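Local coordinates for protein diol-dehydratase (Roseburia inulinivorans, PDB 5I2A) that is a glycyl radical enzyme that dehydrates 1,2-propanediol without vitamin B12, discriminating between substrates and enantiomers, at residues 514-519 against 682-687. Residues are numbered along the deposited sequence; the frame is centred on the assembly and turned at random.
Sequences IDYAHA and KNPRGG
Asp-515 on helix 489-521 faces Pro-684 in a type I beta turn, Asn-683 to Gly-686, their CA atoms 6.8 Å apart. Beside the proline, Arg-685 grips the Asp-515 carboxylate side-on, one nitrogen to each oxygen: NE donates to OD1 at 2.9 Å, within the guanidinium plane and onto the syn lone pair, while NH2 reaches OD2 at 2.8 Å, on the syn side but 30° out of the carboxylate plane. The bend in the arginine chain at chi3 (-64°) swings NE toward the carboxylate, and NH2 follows on the same edge of the group. NH1 forms a salt bridge with Asp-448 and NH2 also bonds Phe-550 O, so the buried guanidinium is held between two acids and its rotation is fixed. Pro-684 wedges between Asp-515 and Tyr-516: its CD lies 3.3 Å from Asp-515 OD2, and its CG sits over one face of the tyrosine ring, 3.8 Å from the centroid, as a CH-pi contact. The Tyr-516 hydroxyl hydrogen-bonds Ala-198 O of the second subunit, placing this side of the contact at the dimer interface. Asn-683 OD1 accepts from Arg-685 N and Gly-687 N, approaching from opposite faces of the amide plane, bonds that brace the turn, consistent with holding Arg-685 in place. This Asx turn overlapping a type I beta turn, salt-bridged to a helix, docks the loop leading into strand 688-689 within the pyruvate formate lyase-like region.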
ATOM      1  N   ILE A 514       1.190  -8.416 -11.234  1.00 12.57           N
ATOM      2  CA  ILE A 514       2.044  -7.331 -11.708  1.00 12.09           C
ATOM      3  C   ILE A 514       1.366  -5.967 -11.467  1.00 11.33           C
ATOM      4  O   ILE A 514       2.026  -4.992 -11.146  1.00 10.96           O
ATOM      5  CB  ILE A 514       2.392  -7.541 -13.197  1.00 11.40           C
ATOM      6  CG1 ILE A 514       3.215  -8.826 -13.342  1.00  9.67           C
ATOM      7  CG2 ILE A 514       3.157  -6.336 -13.783  1.00 11.62           C
ATOM      8  CD1 ILE A 514       3.319  -9.360 -14.782  1.00  8.59           C
ATOM      9  N   ASP A 515       0.044  -5.939 -11.586  1.00 11.57           N
ATOM     10  CA  ASP A 515      -0.775  -4.753 -11.320  1.00 11.31           C
ATOM     11  C   ASP A 515      -0.567  -4.260  -9.886  1.00 13.50           C
ATOM     12  O   ASP A 515      -0.302  -3.080  -9.663  1.00 14.86           O
ATOM     13  CB  ASP A 515      -2.258  -5.085 -11.581  1.00 12.64           C
ATOM     14  CG  ASP A 515      -3.068  -3.891 -12.120  1.00 14.65           C
ATOM     15  OD1 ASP A 515      -2.752  -2.720 -11.816  1.00 13.65           O
ATOM     16  OD2 ASP A 515      -4.056  -4.148 -12.839  1.00 17.06           O
ATOM     17  N   TYR A 516      -0.661  -5.177  -8.921  1.00 14.16           N
ATOM     18  CA  TYR A 516      -0.396  -4.838  -7.524  1.00 12.57           C
ATOM     19  C   TYR A 516       1.000  -4.288  -7.372  1.00 12.96           C
ATOM     20  O   TYR A 516       1.189  -3.314  -6.666  1.00 13.83           O
ATOM     21  CB  TYR A 516      -0.585  -6.051  -6.589  1.00 12.29           C
ATOM     22  CG  TYR A 516      -2.038  -6.271  -6.266  1.00 13.60           C
ATOM     23  CD1 TYR A 516      -2.762  -5.306  -5.557  1.00 14.33           C
ATOM     24  CD2 TYR A 516      -2.703  -7.403  -6.710  1.00 12.51           C
ATOM     25  CE1 TYR A 516      -4.113  -5.476  -5.283  1.00 14.25           C
ATOM     26  CE2 TYR A 516      -4.052  -7.586  -6.444  1.00 11.79           C
ATOM     27  CZ  TYR A 516      -4.749  -6.623  -5.729  1.00 17.42           C
ATOM     28  OH  TYR A 516      -6.080  -6.814  -5.465  1.00 15.23           O
ATOM     29  N   ALA A 517       1.973  -4.892  -8.054  1.00 11.86           N
ATOM     30  CA  ALA A 517       3.349  -4.421  -7.918  1.00 14.17           C
ATOM     31  C   ALA A 517       3.495  -2.964  -8.391  1.00 14.44           C
ATOM     32  O   ALA A 517       4.106  -2.151  -7.696  1.00 14.11           O
ATOM     33  CB  ALA A 517       4.320  -5.341  -8.672  1.00 10.10           C
ATOM     34  N   HIS A 518       2.916  -2.616  -9.543  1.00 11.75           N
ATOM     35  CA  HIS A 518       2.969  -1.218  -9.988  1.00 12.59           C
ATOM     36  C   HIS A 518       2.218  -0.273  -9.035  1.00 14.08           C
ATOM     37  O   HIS A 518       2.699   0.826  -8.747  1.00 14.03           O
ATOM     38  CB  HIS A 518       2.442  -1.068 -11.424  1.00 10.61           C
ATOM     39  CG  HIS A 518       3.402  -1.581 -12.458  1.00 15.01           C
ATOM     40  ND1 HIS A 518       4.500  -0.858 -12.876  1.00 11.83           N
ATOM     41  CD2 HIS A 518       3.463  -2.765 -13.114  1.00 11.88           C
ATOM     42  CE1 HIS A 518       5.190  -1.572 -13.744  1.00 11.90           C
ATOM     43  NE2 HIS A 518       4.580  -2.730 -13.912  1.00 13.10           N
ATOM     44  N   ALA A 519       1.054  -0.700  -8.554  1.00 12.37           N
ATOM     45  CA  ALA A 519       0.254   0.113  -7.641  1.00 13.54           C
ATOM     46  C   ALA A 519       1.034   0.445  -6.379  1.00 14.28           C
ATOM     47  O   ALA A 519       0.955   1.551  -5.877  1.00 13.57           O
ATOM     48  CB  ALA A 519      -1.062  -0.606  -7.272  1.00 14.61           C
ATOM     49  N   LYS A 682     -11.750  -9.265 -13.662  1.00 14.97           N
ATOM     50  CA  LYS A 682     -11.547  -7.901 -13.195  1.00 14.17           C
ATOM     51  C   LYS A 682     -10.122  -7.690 -12.726  1.00 12.90           C
ATOM     52  O   LYS A 682      -9.428  -8.642 -12.390  1.00 13.64           O
ATOM     53  CB  LYS A 682     -12.517  -7.568 -12.062  1.00 17.63           C
ATOM     54  CG  LYS A 682     -13.971  -7.799 -12.419  1.00 21.03           C
ATOM     55  CD  LYS A 682     -14.869  -7.581 -11.216  1.00 30.68           C
ATOM     56  CE  LYS A 682     -16.311  -7.965 -11.522  1.00 41.91           C
ATOM     57  NZ  LYS A 682     -17.204  -7.766 -10.341  1.00 51.00           N
ATOM     58  N   ASN A 683      -9.689  -6.437 -12.692  1.00 13.58           N
ATOM     59  CA  ASN A 683      -8.325  -6.128 -12.286  1.00 12.45           C
ATOM     60  C   ASN A 683      -8.347  -5.300 -11.007  1.00 13.94           C
ATOM     61  O   ASN A 683      -9.411  -4.835 -10.611  1.00 10.91           O
ATOM     62  CB  ASN A 683      -7.567  -5.413 -13.428  1.00 11.23           C
ATOM     63  CG  ASN A 683      -8.188  -4.084 -13.828  1.00 14.20           C
ATOM     64  OD1 ASN A 683      -8.563  -3.277 -12.984  1.00 12.55           O
ATOM     65  ND2 ASN A 683      -8.289  -3.849 -15.149  1.00 12.61           N
ATOM     66  N   PRO A 684      -7.180  -5.123 -10.357  1.00 12.80           N
ATOM     67  CA  PRO A 684      -7.157  -4.420  -9.066  1.00 15.81           C
ATOM     68  C   PRO A 684      -7.393  -2.920  -9.166  1.00 18.09           C
ATOM     69  O   PRO A 684      -7.505  -2.270  -8.127  1.00 14.79           O
ATOM     70  CB  PRO A 684      -5.737  -4.697  -8.536  1.00 12.78           C
ATOM     71  CG  PRO A 684      -5.301  -5.912  -9.263  1.00 13.24           C
ATOM     72  CD  PRO A 684      -5.883  -5.768 -10.626  1.00 11.26           C
ATOM     73  N   ARG A 685      -7.465  -2.382 -10.383  1.00 15.50           N
ATOM     74  CA  ARG A 685      -7.766  -0.964 -10.564  1.00 13.73           C
ATOM     75  C   ARG A 685      -9.276  -0.735 -10.711  1.00 15.71           C
ATOM     76  O   ARG A 685      -9.705   0.376 -11.024  1.00 15.37           O
ATOM     77  CB  ARG A 685      -7.016  -0.390 -11.790  1.00 16.57           C
ATOM     78  CG  ARG A 685      -5.555   0.022 -11.515  1.00 13.36           C
ATOM     79  CD  ARG A 685      -4.718   0.116 -12.796  1.00 13.04           C
ATOM     80  NE  ARG A 685      -4.595  -1.188 -13.433  1.00 15.11           N
ATOM     81  CZ  ARG A 685      -5.100  -1.509 -14.615  1.00 11.94           C
ATOM     82  NH1 ARG A 685      -5.749  -0.598 -15.338  1.00 13.60           N
ATOM     83  NH2 ARG A 685      -4.957  -2.742 -15.072  1.00 11.74           N
ATOM     84  N   GLY A 686     -10.076  -1.775 -10.492  1.00 15.20           N
ATOM     85  CA  GLY A 686     -11.530  -1.635 -10.556  1.00 12.58           C
ATOM     86  C   GLY A 686     -12.146  -1.696 -11.947  1.00 16.06           C
ATOM     87  O   GLY A 686     -13.286  -1.287 -12.148  1.00 15.04           O
ATOM     88  N   GLY A 687     -11.394  -2.219 -12.911  1.00 15.19           N
ATOM     89  CA  GLY A 687     -11.888  -2.360 -14.266  1.00 14.21           C
ATOM     90  C   GLY A 687     -11.941  -3.806 -14.748  1.00 15.14           C
ATOM     91  O   GLY A 687     -11.723  -4.742 -13.980  1.00 14.56           O
TER